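Local coordinates for extracellular solute-binding protein, family 1 (Bifidobacterium longum subsp. infantis, PDB 6FTH) that probably captures human milk oligosaccharides outside the cell and hands them to an ABC transporter for import, at residues R202-Y207 and K477-M482; M214-S219 and V294-S299; F245-E250 and L501-N506; N178-F183 and H259-E264. One frame throughout, in Å; residues are numbered along the deposited sequence.

Contact 1 of 4, residues R202-Y207 and K477-M482; sequences RKLDSY and KTATWM
L204 and T478 meet with their side chains at about a right angle: the leucine points out of the loop between strands 197-199 and 235-238 straight at helix 457-484, and the threonine lies across its end. One branch of L204 does all the touching. Its CD1 sits 3.7 Å from CG2 of T478 and 4.0 Å from CB of A479, so the methyl rests on two consecutive residues of one helical turn and also comes within 3.8 Å of the backbone N of A479. The threonine is turned to suit this. Its CG2 stands anti to the backbone N and takes the leucine methyl, while OG1, beside the backbone N (chi1 -61°), bonds to the carbonyl O of V474 one turn earlier and to the hydroxyl of Y251. A479 has only a methyl, which lets the loop come near: the CA atoms of L204 and A479 are 7.2 Å apart. On the loop side, NZ of K203 curls back to the carbonyl O of L204, 2.7 Å away and nearly in line with the C=O bond (172°), while OD1 of D205 uses its anti lone pair to accept from N of S206. The polar ends of K203 and D205 are thus engaged within the loop itself, and what joins L204 to the helix is dispersion and the burial of a leucine, a small apolar contact without directional bonds.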
loop_
_atom_site.group_PDB
_atom_site.type_symbol
_atom_site.label_atom_id
_atom_site.label_comp_id
_atom_site.label_asym_id
_atom_site.label_seq_id
_atom_site.Cartn_x
_atom_site.Cartn_y
_atom_site.Cartn_z
ATOM N N ARG A 202 -15.843 2.124 -2.403
ATOM C CA ARG A 202 -15.671 2.209 -0.961
ATOM C C ARG A 202 -16.080 3.573 -0.436
ATOM O O ARG A 202 -15.968 4.589 -1.128
ATOM C CB ARG A 202 -14.191 2.057 -0.608
ATOM C CG ARG A 202 -13.669 0.629 -0.676
ATOM C CD ARG A 202 -12.209 0.547 -0.212
ATOM N NE ARG A 202 -11.904 -0.782 0.334
ATOM C CZ ARG A 202 -10.812 -1.092 1.025
ATOM N NH1 ARG A 202 -9.872 -0.181 1.256
ATOM N NH2 ARG A 202 -10.663 -2.325 1.497
ATOM N N LYS A 203 -16.511 3.594 0.825
ATOM C CA LYS A 203 -16.758 4.852 1.496
ATOM C C LYS A 203 -15.434 5.580 1.700
ATOM O O LYS A 203 -14.360 5.011 1.534
ATOM C CB LYS A 203 -17.440 4.610 2.852
ATOM C CG LYS A 203 -16.551 3.962 3.912
ATOM C CD LYS A 203 -17.288 3.835 5.269
ATOM C CE LYS A 203 -17.497 5.158 5.962
ATOM N NZ LYS A 203 -16.202 5.761 6.419
ATOM N N LEU A 204 -15.523 6.837 2.108
ATOM C CA LEU A 204 -14.340 7.637 2.352
ATOM C C LEU A 204 -13.813 7.437 3.774
ATOM O O LEU A 204 -14.473 6.857 4.643
ATOM C CB LEU A 204 -14.634 9.111 2.070
ATOM C CG LEU A 204 -15.237 9.435 0.714
ATOM C CD1 LEU A 204 -15.431 10.915 0.564
ATOM C CD2 LEU A 204 -14.380 8.906 -0.436
ATOM N N ASP A 205 -12.585 7.910 3.990
ATOM C CA ASP A 205 -11.888 7.874 5.273
ATOM C C ASP A 205 -11.212 9.234 5.413
ATOM O O ASP A 205 -11.487 10.156 4.639
ATOM C CB ASP A 205 -10.924 6.679 5.336
ATOM C CG ASP A 205 -10.645 6.189 6.768
ATOM O OD1 ASP A 205 -10.521 7.014 7.690
ATOM O OD2 ASP A 205 -10.522 4.957 6.956
ATOM N N SER A 206 -10.333 9.363 6.399
ATOM C CA SER A 206 -9.650 10.631 6.635
ATOM C C SER A 206 -8.454 10.832 5.718
ATOM O O SER A 206 -7.793 11.875 5.783
ATOM C CB SER A 206 -9.201 10.708 8.093
ATOM O OG SER A 206 -8.354 9.623 8.388
ATOM N N TYR A 207 -8.165 9.846 4.887
ATOM C CA TYR A 207 -7.155 9.887 3.848
ATOM C C TYR A 207 -7.719 9.076 2.692
ATOM O O TYR A 207 -8.677 8.322 2.877
ATOM C CB TYR A 207 -5.855 9.231 4.326
ATOM C CG TYR A 207 -6.000 7.762 4.696
ATOM C CD1 TYR A 207 -6.643 7.380 5.870
ATOM C CD2 TYR A 207 -5.512 6.766 3.868
ATOM C CE1 TYR A 207 -6.779 6.046 6.198
ATOM C CE2 TYR A 207 -5.647 5.433 4.184
ATOM C CZ TYR A 207 -6.277 5.080 5.346
ATOM O OH TYR A 207 -6.410 3.745 5.642
ATOM N N LYS A 477 -17.517 17.107 2.721
ATOM C CA LYS A 477 -18.015 17.729 1.509
ATOM C C LYS A 477 -17.966 16.766 0.335
ATOM O O LYS A 477 -18.893 16.729 -0.480
ATOM C CB LYS A 477 -17.236 18.998 1.181
ATOM C CG LYS A 477 -17.294 20.068 2.277
ATOM C CD LYS A 477 -18.341 21.133 2.019
ATOM C CE LYS A 477 -19.705 20.557 1.757
ATOM N NZ LYS A 477 -20.791 21.573 1.942
ATOM N N THR A 478 -16.884 15.996 0.213
ATOM C CA THR A 478 -16.775 15.098 -0.927
ATOM C C THR A 478 -17.916 14.082 -0.930
ATOM O O THR A 478 -18.590 13.888 -1.953
ATOM C CB THR A 478 -15.408 14.411 -0.922
ATOM O OG1 THR A 478 -14.363 15.398 -1.030
ATOM C CG2 THR A 478 -15.298 13.489 -2.117
ATOM N N ALA A 479 -18.173 13.461 0.225
ATOM C CA ALA A 479 -19.228 12.452 0.290
ATOM C C ALA A 479 -20.587 13.077 0.010
ATOM O O ALA A 479 -21.404 12.514 -0.732
ATOM C CB ALA A 479 -19.220 11.767 1.654
ATOM N N THR A 480 -20.845 14.254 0.583
ATOM C CA THR A 480 -22.133 14.917 0.370
ATOM C C THR A 480 -22.332 15.272 -1.097
ATOM O O THR A 480 -23.396 15.025 -1.676
ATOM C CB THR A 480 -22.216 16.166 1.257
ATOM O OG1 THR A 480 -22.171 15.751 2.631
ATOM C CG2 THR A 480 -23.495 16.950 0.973
ATOM N N TRP A 481 -21.300 15.836 -1.736
ATOM C CA TRP A 481 -21.426 16.237 -3.124
ATOM C C TRP A 481 -21.585 15.032 -4.047
ATOM O O TRP A 481 -22.285 15.116 -5.064
ATOM C CB TRP A 481 -20.185 17.012 -3.548
ATOM C CG TRP A 481 -20.060 18.374 -2.959
ATOM C CD1 TRP A 481 -21.068 19.187 -2.518
ATOM C CD2 TRP A 481 -18.839 19.092 -2.755
ATOM N NE1 TRP A 481 -20.540 20.380 -2.062
ATOM C CE2 TRP A 481 -19.174 20.342 -2.200
ATOM C CE3 TRP A 481 -17.492 18.801 -3.005
ATOM C CZ2 TRP A 481 -18.211 21.301 -1.881
ATOM C CZ3 TRP A 481 -16.522 19.765 -2.684
ATOM C CH2 TRP A 481 -16.892 20.994 -2.126
ATOM N N MET A 482 -20.924 13.919 -3.732
ATOM C CA MET A 482 -21.089 12.720 -4.546
ATOM C C MET A 482 -22.511 12.175 -4.437
ATOM O O MET A 482 -23.117 11.782 -5.448
ATOM C CB MET A 482 -20.067 11.667 -4.104
ATOM C CG MET A 482 -18.629 11.948 -4.605
ATOM S SD MET A 482 -17.396 10.868 -3.871
ATOM C CE MET A 482 -17.885 9.267 -4.579
#

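Contact 2 of 4, residues M214-S219 and V294-S299; sequences MLLLNS and VSFGWS
L215 and F296 pack a turn of 3-10 helix against a strand of the mixed sheet in one lobe of this solute-binding protein, whose family has the two-lobed periplasmic-binding-protein fold. F296 leaves strand 292-297 toward the turn, and its side chain and that of L215 slide past each other in opposite directions. At the root of the phenylalanine, CB lies 3.9 Å from CD1 of L215. The same methyl then meets CG and, at 3.7 Å, CD1 of the ring. Further out, CE1 is the ring atom nearest CB of L215, which stands over one ring face in a CH-pi contact, 4.3 Å from the centroid and 21° off the normal. At the far end, CZ touches CD2 of L216, which comes to the ring edge near its plane, the two side chains crossing at about a right angle. A flat aromatic suits this place because one leucine can lie over its face and the next can meet its rim; Y258 of helix 249-263 and M155 of strand 154-158 also touch it. The turn that presents both leucines is secured by N218, whose backbone N and side-chain ND2 both bond to the carbonyl O of L215, with ND2 2.9 Å from that oxygen.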
loop_
_atom_site.group_PDB
_atom_site.type_symbol
_atom_site.label_atom_id
_atom_site.label_comp_id
_atom_site.label_asym_id
_atom_site.label_seq_id
_atom_site.Cartn_x
_atom_site.Cartn_y
_atom_site.Cartn_z
ATOM N N MET A 214 -11.335 7.670 -5.623
ATOM C CA MET A 214 -10.563 8.749 -6.248
ATOM C C MET A 214 -9.439 8.238 -7.117
ATOM O O MET A 214 -8.678 9.032 -7.673
ATOM C CB MET A 214 -10.056 9.742 -5.204
ATOM C CG MET A 214 -11.171 10.461 -4.485
ATOM S SD MET A 214 -12.343 11.123 -5.666
ATOM C CE MET A 214 -13.716 11.646 -4.627
ATOM N N LEU A 215 -9.318 6.935 -7.281
ATOM C CA LEU A 215 -8.467 6.429 -8.346
ATOM C C LEU A 215 -8.899 6.948 -9.717
ATOM O O LEU A 215 -8.093 6.912 -10.653
ATOM C CB LEU A 215 -8.450 4.911 -8.310
ATOM C CG LEU A 215 -7.651 4.288 -7.176
ATOM C CD1 LEU A 215 -8.023 2.829 -7.045
ATOM C CD2 LEU A 215 -6.138 4.439 -7.412
ATOM N N LEU A 216 -10.136 7.438 -9.868
ATOM C CA LEU A 216 -10.540 8.077 -11.124
ATOM C C LEU A 216 -9.796 9.385 -11.394
ATOM O O LEU A 216 -9.876 9.902 -12.513
ATOM C CB LEU A 216 -12.063 8.293 -11.195
ATOM C CG LEU A 216 -12.885 7.030 -11.457
ATOM C CD1 LEU A 216 -14.320 7.444 -11.747
ATOM C CD2 LEU A 216 -12.357 6.201 -12.603
ATOM N N LEU A 217 -9.055 9.919 -10.417
ATOM C CA LEU A 217 -8.194 11.061 -10.732
ATOM C C LEU A 217 -7.202 10.717 -11.829
ATOM O O LEU A 217 -6.817 11.586 -12.619
ATOM C CB LEU A 217 -7.424 11.520 -9.493
ATOM C CG LEU A 217 -8.230 12.328 -8.479
ATOM C CD1 LEU A 217 -7.557 12.370 -7.112
ATOM C CD2 LEU A 217 -8.446 13.746 -9.018
ATOM N N ASN A 218 -6.804 9.446 -11.933
ATOM C CA ASN A 218 -5.874 9.056 -12.991
ATOM C C ASN A 218 -6.476 9.280 -14.381
ATOM O O ASN A 218 -5.738 9.563 -15.344
ATOM C CB ASN A 218 -5.476 7.590 -12.791
ATOM C CG ASN A 218 -4.596 7.396 -11.562
ATOM O OD1 ASN A 218 -3.427 7.832 -11.513
ATOM N ND2 ASN A 218 -5.150 6.743 -10.545
ATOM N N SER A 219 -7.803 9.172 -14.493
ATOM C CA SER A 219 -8.515 9.462 -15.739
ATOM C C SER A 219 -8.261 10.873 -16.208
ATOM O O SER A 219 -8.374 11.144 -17.410
ATOM C CB SER A 219 -10.032 9.355 -15.547
ATOM O OG SER A 219 -10.405 8.053 -15.177
ATOM N N VAL A 294 -18.093 -3.337 -11.897
ATOM C CA VAL A 294 -16.822 -2.609 -11.859
ATOM C C VAL A 294 -16.467 -2.324 -10.401
ATOM O O VAL A 294 -17.318 -1.890 -9.622
ATOM C CB VAL A 294 -16.921 -1.289 -12.659
ATOM C CG1 VAL A 294 -15.657 -0.427 -12.432
ATOM C CG2 VAL A 294 -17.137 -1.557 -14.145
ATOM N N SER A 295 -15.211 -2.553 -10.033
ATOM C CA SER A 295 -14.750 -2.216 -8.692
ATOM C C SER A 295 -13.241 -2.010 -8.720
ATOM O O SER A 295 -12.563 -2.368 -9.685
ATOM C CB SER A 295 -15.145 -3.268 -7.653
ATOM O OG SER A 295 -14.450 -4.467 -7.881
ATOM N N PHE A 296 -12.722 -1.417 -7.650
ATOM C CA PHE A 296 -11.283 -1.252 -7.485
ATOM C C PHE A 296 -10.759 -2.255 -6.474
ATOM O O PHE A 296 -11.429 -2.549 -5.477
ATOM C CB PHE A 296 -10.947 0.174 -7.034
ATOM C CG PHE A 296 -11.353 1.236 -8.009
ATOM C CD1 PHE A 296 -10.651 1.430 -9.181
ATOM C CD2 PHE A 296 -12.430 2.063 -7.745
ATOM C CE1 PHE A 296 -11.036 2.427 -10.072
ATOM C CE2 PHE A 296 -12.819 3.051 -8.620
ATOM C CZ PHE A 296 -12.121 3.253 -9.772
ATOM N N GLY A 297 -9.562 -2.777 -6.713
ATOM C CA GLY A 297 -9.025 -3.748 -5.784
ATOM C C GLY A 297 -7.596 -4.128 -6.087
ATOM O O GLY A 297 -6.915 -3.499 -6.904
ATOM N N TRP A 298 -7.149 -5.192 -5.408
ATOM C CA TRP A 298 -5.773 -5.691 -5.412
ATOM C C TRP A 298 -5.540 -6.739 -6.488
ATOM O O TRP A 298 -4.581 -6.636 -7.260
ATOM C CB TRP A 298 -5.500 -6.316 -4.034
ATOM C CG TRP A 298 -4.216 -7.056 -3.870
ATOM C CD1 TRP A 298 -4.037 -8.412 -3.962
ATOM C CD2 TRP A 298 -2.942 -6.507 -3.548
ATOM N NE1 TRP A 298 -2.716 -8.735 -3.726
ATOM C CE2 TRP A 298 -2.025 -7.578 -3.472
ATOM C CE3 TRP A 298 -2.480 -5.210 -3.322
ATOM C CZ2 TRP A 298 -0.685 -7.398 -3.145
ATOM C CZ3 TRP A 298 -1.133 -5.037 -3.009
ATOM C CH2 TRP A 298 -0.261 -6.117 -2.935
ATOM N N SER A 299 -6.402 -7.759 -6.551
ATOM C CA SER A 299 -6.311 -8.814 -7.561
ATOM C C SER A 299 -7.701 -9.409 -7.747
ATOM O O SER A 299 -8.554 -9.292 -6.866
ATOM C CB SER A 299 -5.330 -9.913 -7.148
ATOM O OG SER A 299 -5.891 -10.671 -6.097
#

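Contact 3 of 4, residues F245-E250 and L501-N506; sequences FLTSDE and LGLQEN
T247 and L503 reach toward each other tip to tip, and here the packing is tight: CG2 of T247 lies 3.7 Å from CD2 of L503. The other branch of L503 meets L246 more loosely, CD1 to CD1 at 4.2 Å. With chi1 at -179°, CG of L503 extends opposite the main-chain N, and its two methyls reach two successive residues of the turn before helix 249-263. L498 of helix 487-500 touches all three side chains, and I470 of helix 457-484 packs on L246. The hydroxyl of T247 meets solvent instead. Its OG1 is 2.8 Å from a water, and this water accepts from NE2 of the exposed Q504, again at 2.8 Å, while NE2 has a second partner in D499. Threonine suits this border, giving a methyl to the leucine and a hydroxyl to the water. Both segments lead into helices: S248 is the N-cap of one, its OG also bonding to the carbonyl O of F245, and G502, at positive phi, is both the C-prime residue of the Schellman motif that ends helix 487-500 and the N-cap of helix 503-518. The joint thus combines direct methyl packing with a water-mediated polar link at its exposed edge.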
loop_
_atom_site.group_PDB
_atom_site.type_symbol
_atom_site.label_atom_id
_atom_site.label_comp_id
_atom_site.label_asym_id
_atom_site.label_seq_id
_atom_site.Cartn_x
_atom_site.Cartn_y
_atom_site.Cartn_z
ATOM N N PHE A 245 -4.454 18.168 -5.195
ATOM C CA PHE A 245 -5.613 17.939 -6.031
ATOM C C PHE A 245 -6.921 18.265 -5.325
ATOM O O PHE A 245 -7.960 18.285 -5.984
ATOM C CB PHE A 245 -5.635 16.528 -6.642
ATOM C CG PHE A 245 -5.637 15.380 -5.645
ATOM C CD1 PHE A 245 -6.769 15.056 -4.903
ATOM C CD2 PHE A 245 -4.531 14.557 -5.553
ATOM C CE1 PHE A 245 -6.761 13.977 -4.038
ATOM C CE2 PHE A 245 -4.506 13.470 -4.675
ATOM C CZ PHE A 245 -5.640 13.165 -3.935
ATOM N N LEU A 246 -6.884 18.571 -4.029
ATOM C CA LEU A 246 -8.112 18.772 -3.270
ATOM C C LEU A 246 -8.895 19.972 -3.760
ATOM O O LEU A 246 -10.105 20.032 -3.540
ATOM C CB LEU A 246 -7.782 18.956 -1.790
ATOM C CG LEU A 246 -7.145 17.759 -1.097
ATOM C CD1 LEU A 246 -6.790 18.120 0.346
ATOM C CD2 LEU A 246 -8.058 16.540 -1.118
ATOM N N THR A 247 -8.236 20.932 -4.413
ATOM C CA THR A 247 -8.877 22.129 -4.947
ATOM C C THR A 247 -8.779 22.201 -6.467
ATOM O O THR A 247 -8.955 23.275 -7.058
ATOM C CB THR A 247 -8.275 23.394 -4.311
ATOM O OG1 THR A 247 -6.870 23.425 -4.574
ATOM C CG2 THR A 247 -8.505 23.408 -2.825
ATOM N N SER A 248 -8.516 21.072 -7.120
ATOM C CA SER A 248 -8.316 21.054 -8.561
ATOM C C SER A 248 -9.637 20.861 -9.302
ATOM O O SER A 248 -10.552 20.200 -8.811
ATOM C CB SER A 248 -7.364 19.926 -8.958
ATOM O OG SER A 248 -7.933 18.655 -8.723
ATOM N N ASP A 249 -9.705 21.413 -10.510
ATOM C CA ASP A 249 -10.833 21.135 -11.391
ATOM C C ASP A 249 -10.969 19.630 -11.636
ATOM O O ASP A 249 -12.085 19.111 -11.754
ATOM C CB ASP A 249 -10.649 21.885 -12.706
ATOM C CG ASP A 249 -10.724 23.403 -12.543
ATOM O OD1 ASP A 249 -11.444 23.894 -11.631
ATOM O OD2 ASP A 249 -10.074 24.105 -13.359
ATOM N N GLU A 250 -9.848 18.914 -11.682
ATOM C CA GLU A 250 -9.890 17.471 -11.891
ATOM C C GLU A 250 -10.683 16.764 -10.796
ATOM O O GLU A 250 -11.510 15.885 -11.083
ATOM C CB GLU A 250 -8.474 16.928 -11.927
ATOM C CG GLU A 250 -7.698 17.307 -13.166
ATOM C CD GLU A 250 -6.898 18.616 -13.073
ATOM O OE1 GLU A 250 -7.188 19.487 -12.230
ATOM O OE2 GLU A 250 -5.946 18.760 -13.870
ATOM N N LEU A 501 -7.259 26.588 6.470
ATOM C CA LEU A 501 -6.769 25.504 7.300
ATOM C C LEU A 501 -5.328 25.115 6.982
ATOM O O LEU A 501 -4.810 24.151 7.552
ATOM C CB LEU A 501 -7.726 24.297 7.178
ATOM C CG LEU A 501 -9.175 24.572 7.599
ATOM C CD1 LEU A 501 -10.050 23.371 7.295
ATOM C CD2 LEU A 501 -9.217 24.868 9.104
ATOM N N GLY A 502 -4.661 25.861 6.102
ATOM C CA GLY A 502 -3.247 25.667 5.855
ATOM C C GLY A 502 -2.900 24.854 4.623
ATOM O O GLY A 502 -1.748 24.449 4.492
ATOM N N LEU A 503 -3.869 24.577 3.735
ATOM C CA LEU A 503 -3.554 23.752 2.562
ATOM C C LEU A 503 -2.353 24.284 1.794
ATOM O O LEU A 503 -1.487 23.501 1.385
ATOM C CB LEU A 503 -4.763 23.632 1.641
ATOM C CG LEU A 503 -4.548 22.764 0.402
ATOM C CD1 LEU A 503 -4.211 21.376 0.825
ATOM C CD2 LEU A 503 -5.786 22.744 -0.470
ATOM N N GLN A 504 -2.287 25.600 1.575
ATOM C CA GLN A 504 -1.204 26.138 0.745
ATOM C C GLN A 504 0.137 26.087 1.462
ATOM O O GLN A 504 1.183 25.966 0.804
ATOM C CB GLN A 504 -1.517 27.551 0.274
ATOM C CG GLN A 504 -2.753 27.669 -0.545
ATOM C CD GLN A 504 -2.764 26.686 -1.669
ATOM O OE1 GLN A 504 -1.764 26.515 -2.367
ATOM N NE2 GLN A 504 -3.878 25.989 -1.830
ATOM N N GLU A 505 0.142 26.149 2.800
ATOM C CA GLU A 505 1.356 25.880 3.553
ATOM C C GLU A 505 1.808 24.445 3.322
ATOM O O GLU A 505 2.998 24.169 3.124
ATOM C CB GLU A 505 1.109 26.127 5.048
ATOM C CG GLU A 505 2.325 25.826 5.932
ATOM C CD GLU A 505 2.072 26.099 7.417
ATOM O OE1 GLU A 505 0.904 25.942 7.872
ATOM O OE2 GLU A 505 3.050 26.459 8.119
ATOM N N ASN A 506 0.859 23.511 3.352
ATOM C CA ASN A 506 1.199 22.112 3.131
ATOM C C ASN A 506 1.758 21.894 1.724
ATOM O O ASN A 506 2.717 21.141 1.544
ATOM C CB ASN A 506 -0.044 21.236 3.357
ATOM C CG ASN A 506 -0.350 20.993 4.818
ATOM O OD1 ASN A 506 0.143 21.680 5.689
ATOM N ND2 ASN A 506 -1.142 19.959 5.085
HETATM O O HOH W 1 -4.273 23.813 -3.606
#

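Contact 4 of 4, residues N178-F183 and H259-E264; sequences NVLKAF and HKLISE
L180 and L261 make the apolar half, and K181 and E264 the ionic half, of the contact between helix 173-185 and the C-terminal end of helix 249-263. CD1 of L180 touches CD1 of L261 at 3.9 Å, the two side chains crossing at about a right angle. Leucine fits both places, since a long branched side chain can bridge helices whose CA atoms, at these two residues, are still 8.6 Å apart. L180 also packs on P198 and M199 of strand 197-199, and L261 on L266.

The ionic part pairs K181 with E264, the residue at which the chain leaves helical geometry. Both side chains are extended beyond CG and pass at a slant. NZ of K181 stands 3.5 Å from OE2 of E264, a salt bridge whose hydrogen bond is weak. The methylene before the amine shares in the contact: CE is 3.5 Å from OE1 as well as from OE2, so the carboxylate lies against CE and meets NZ through OE2. E177, one turn before K181, joins the group through a salt bridge to K260 and a long, weak ion pair with K181.

The charges therefore form a cluster rather than one pair. K181 and K260 bring their NZ atoms to 5.3 Å, and the carboxylates of E177 and E264 also lie close, so the two lysines probably offset the repulsion between the acids. With its hydrogen bond weak, the K181-E264 pair probably acts as part of this charged group, next to a leucine pair packed in the interior.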
loop_
_atom_site.group_PDB
_atom_site.type_symbol
_atom_site.label_atom_id
_atom_site.label_comp_id
_atom_site.label_asym_id
_atom_site.label_seq_id
_atom_site.Cartn_x
_atom_site.Cartn_y
_atom_site.Cartn_z
ATOM N N ASN A 178 -22.108 4.279 -20.255
ATOM C CA ASN A 178 -22.979 3.455 -21.096
ATOM C C ASN A 178 -22.918 1.991 -20.685
ATOM O O ASN A 178 -23.957 1.315 -20.601
ATOM C CB ASN A 178 -22.590 3.627 -22.558
ATOM C CG ASN A 178 -23.443 2.795 -23.493
ATOM O OD1 ASN A 178 -24.648 3.041 -23.637
ATOM N ND2 ASN A 178 -22.822 1.811 -24.151
ATOM N N VAL A 179 -21.711 1.477 -20.425
ATOM C CA VAL A 179 -21.564 0.100 -19.955
ATOM C C VAL A 179 -22.309 -0.116 -18.645
ATOM O O VAL A 179 -22.992 -1.138 -18.449
ATOM C CB VAL A 179 -20.064 -0.236 -19.803
ATOM C CG1 VAL A 179 -19.871 -1.481 -18.968
ATOM C CG2 VAL A 179 -19.405 -0.351 -21.167
ATOM N N LEU A 180 -22.188 0.832 -17.712
ATOM C CA LEU A 180 -22.817 0.655 -16.416
ATOM C C LEU A 180 -24.335 0.650 -16.538
ATOM O O LEU A 180 -25.002 -0.104 -15.828
ATOM C CB LEU A 180 -22.360 1.757 -15.463
ATOM C CG LEU A 180 -20.862 1.756 -15.095
ATOM C CD1 LEU A 180 -20.589 2.907 -14.195
ATOM C CD2 LEU A 180 -20.449 0.460 -14.428
ATOM N N LYS A 181 -24.899 1.490 -17.421
ATOM C CA LYS A 181 -26.346 1.465 -17.648
ATOM C C LYS A 181 -26.795 0.112 -18.174
ATOM O O LYS A 181 -27.857 -0.393 -17.791
ATOM C CB LYS A 181 -26.753 2.570 -18.621
ATOM C CG LYS A 181 -26.629 3.982 -18.030
ATOM C CD LYS A 181 -26.944 5.102 -19.003
ATOM C CE LYS A 181 -26.855 6.469 -18.300
ATOM N NZ LYS A 181 -26.965 7.613 -19.281
ATOM N N ALA A 182 -26.017 -0.475 -19.077
ATOM C CA ALA A 182 -26.334 -1.803 -19.586
ATOM C C ALA A 182 -26.279 -2.844 -18.483
ATOM O O ALA A 182 -27.161 -3.712 -18.383
ATOM C CB ALA A 182 -25.356 -2.151 -20.701
ATOM N N PHE A 183 -25.257 -2.778 -17.630
ATOM C CA PHE A 183 -25.181 -3.681 -16.488
ATOM C C PHE A 183 -26.402 -3.526 -15.603
ATOM O O PHE A 183 -26.923 -4.513 -15.061
ATOM C CB PHE A 183 -23.919 -3.397 -15.656
ATOM C CG PHE A 183 -22.604 -3.815 -16.304
ATOM C CD1 PHE A 183 -22.536 -4.537 -17.490
ATOM C CD2 PHE A 183 -21.419 -3.482 -15.674
ATOM C CE1 PHE A 183 -21.295 -4.910 -18.016
ATOM C CE2 PHE A 183 -20.199 -3.843 -16.180
ATOM C CZ PHE A 183 -20.124 -4.551 -17.355
ATOM N N HIS A 259 -21.335 11.751 -8.953
ATOM C CA HIS A 259 -22.708 12.112 -8.594
ATOM C C HIS A 259 -23.679 11.754 -9.714
ATOM O O HIS A 259 -24.797 11.298 -9.448
ATOM C CB HIS A 259 -22.835 13.584 -8.226
ATOM C CG HIS A 259 -24.242 13.975 -7.901
ATOM N ND1 HIS A 259 -24.956 13.369 -6.892
ATOM C CD2 HIS A 259 -25.090 14.846 -8.495
ATOM C CE1 HIS A 259 -26.178 13.876 -6.859
ATOM N NE2 HIS A 259 -26.283 14.771 -7.823
ATOM N N LYS A 260 -23.263 11.928 -10.964
ATOM C CA LYS A 260 -24.100 11.526 -12.078
ATOM C C LYS A 260 -24.388 10.034 -12.004
ATOM O O LYS A 260 -25.546 9.607 -12.061
ATOM C CB LYS A 260 -23.421 11.890 -13.400
ATOM C CG LYS A 260 -24.299 11.600 -14.630
ATOM C CD LYS A 260 -23.590 11.894 -15.946
ATOM C CE LYS A 260 -24.594 11.858 -17.114
ATOM N NZ LYS A 260 -23.939 11.849 -18.452
ATOM N N LEU A 261 -23.343 9.229 -11.827
ATOM C CA LEU A 261 -23.515 7.786 -11.728
ATOM C C LEU A 261 -24.433 7.415 -10.571
ATOM O O LEU A 261 -25.333 6.576 -10.723
ATOM C CB LEU A 261 -22.162 7.110 -11.545
ATOM C CG LEU A 261 -21.138 7.244 -12.683
ATOM C CD1 LEU A 261 -19.932 6.297 -12.464
ATOM C CD2 LEU A 261 -21.717 7.026 -14.051
ATOM N N ILE A 262 -24.183 7.991 -9.391
ATOM C CA ILE A 262 -25.001 7.706 -8.212
ATOM C C ILE A 262 -26.451 8.093 -8.462
ATOM O O ILE A 262 -27.377 7.333 -8.141
ATOM C CB ILE A 262 -24.410 8.410 -6.971
ATOM C CG1 ILE A 262 -23.118 7.727 -6.540
ATOM C CG2 ILE A 262 -25.400 8.383 -5.789
ATOM C CD1 ILE A 262 -22.266 8.558 -5.594
ATOM N N SER A 263 -26.675 9.263 -9.057
ATOM C CA SER A 263 -28.032 9.741 -9.299
ATOM C C SER A 263 -28.776 8.856 -10.295
ATOM O O SER A 263 -30.014 8.819 -10.282
ATOM C CB SER A 263 -27.980 11.194 -9.785
ATOM O OG SER A 263 -27.619 11.286 -11.151
ATOM N N GLU A 264 -28.043 8.125 -11.134
ATOM C CA GLU A 264 -28.599 7.199 -12.105
ATOM C C GLU A 264 -28.724 5.781 -11.565
ATOM O O GLU A 264 -29.088 4.877 -12.324
ATOM C CB GLU A 264 -27.751 7.232 -13.390
ATOM C CG GLU A 264 -27.847 8.572 -14.120
ATOM C CD GLU A 264 -27.000 8.675 -15.367
ATOM O OE1 GLU A 264 -25.864 8.140 -15.416
ATOM O OE2 GLU A 264 -27.458 9.325 -16.319
#

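In the fold
From the N terminus, helix 173-185 comes first; contact 4 closes a loop from it to the end of helix 249-263. Before that helix is reached, the chain enters the long region after strand 197-199, where residues 202-207 and 214-219 open contacts 1 and 2, and the turn at 245-250 opens contact 3. Contact 2 closes at strand 292-297 and is nested within contact 1, which closes on helix 457-484; contact 3 closes last, at helix 503-518. All other pairs cross. M214 of contact 2 packs on T478 and M482 of contact 1, M482 bonds to H259 of contact 4, and V294 of contact 2 packs on L180 of contact 4, so sheet, loop and helices are joined.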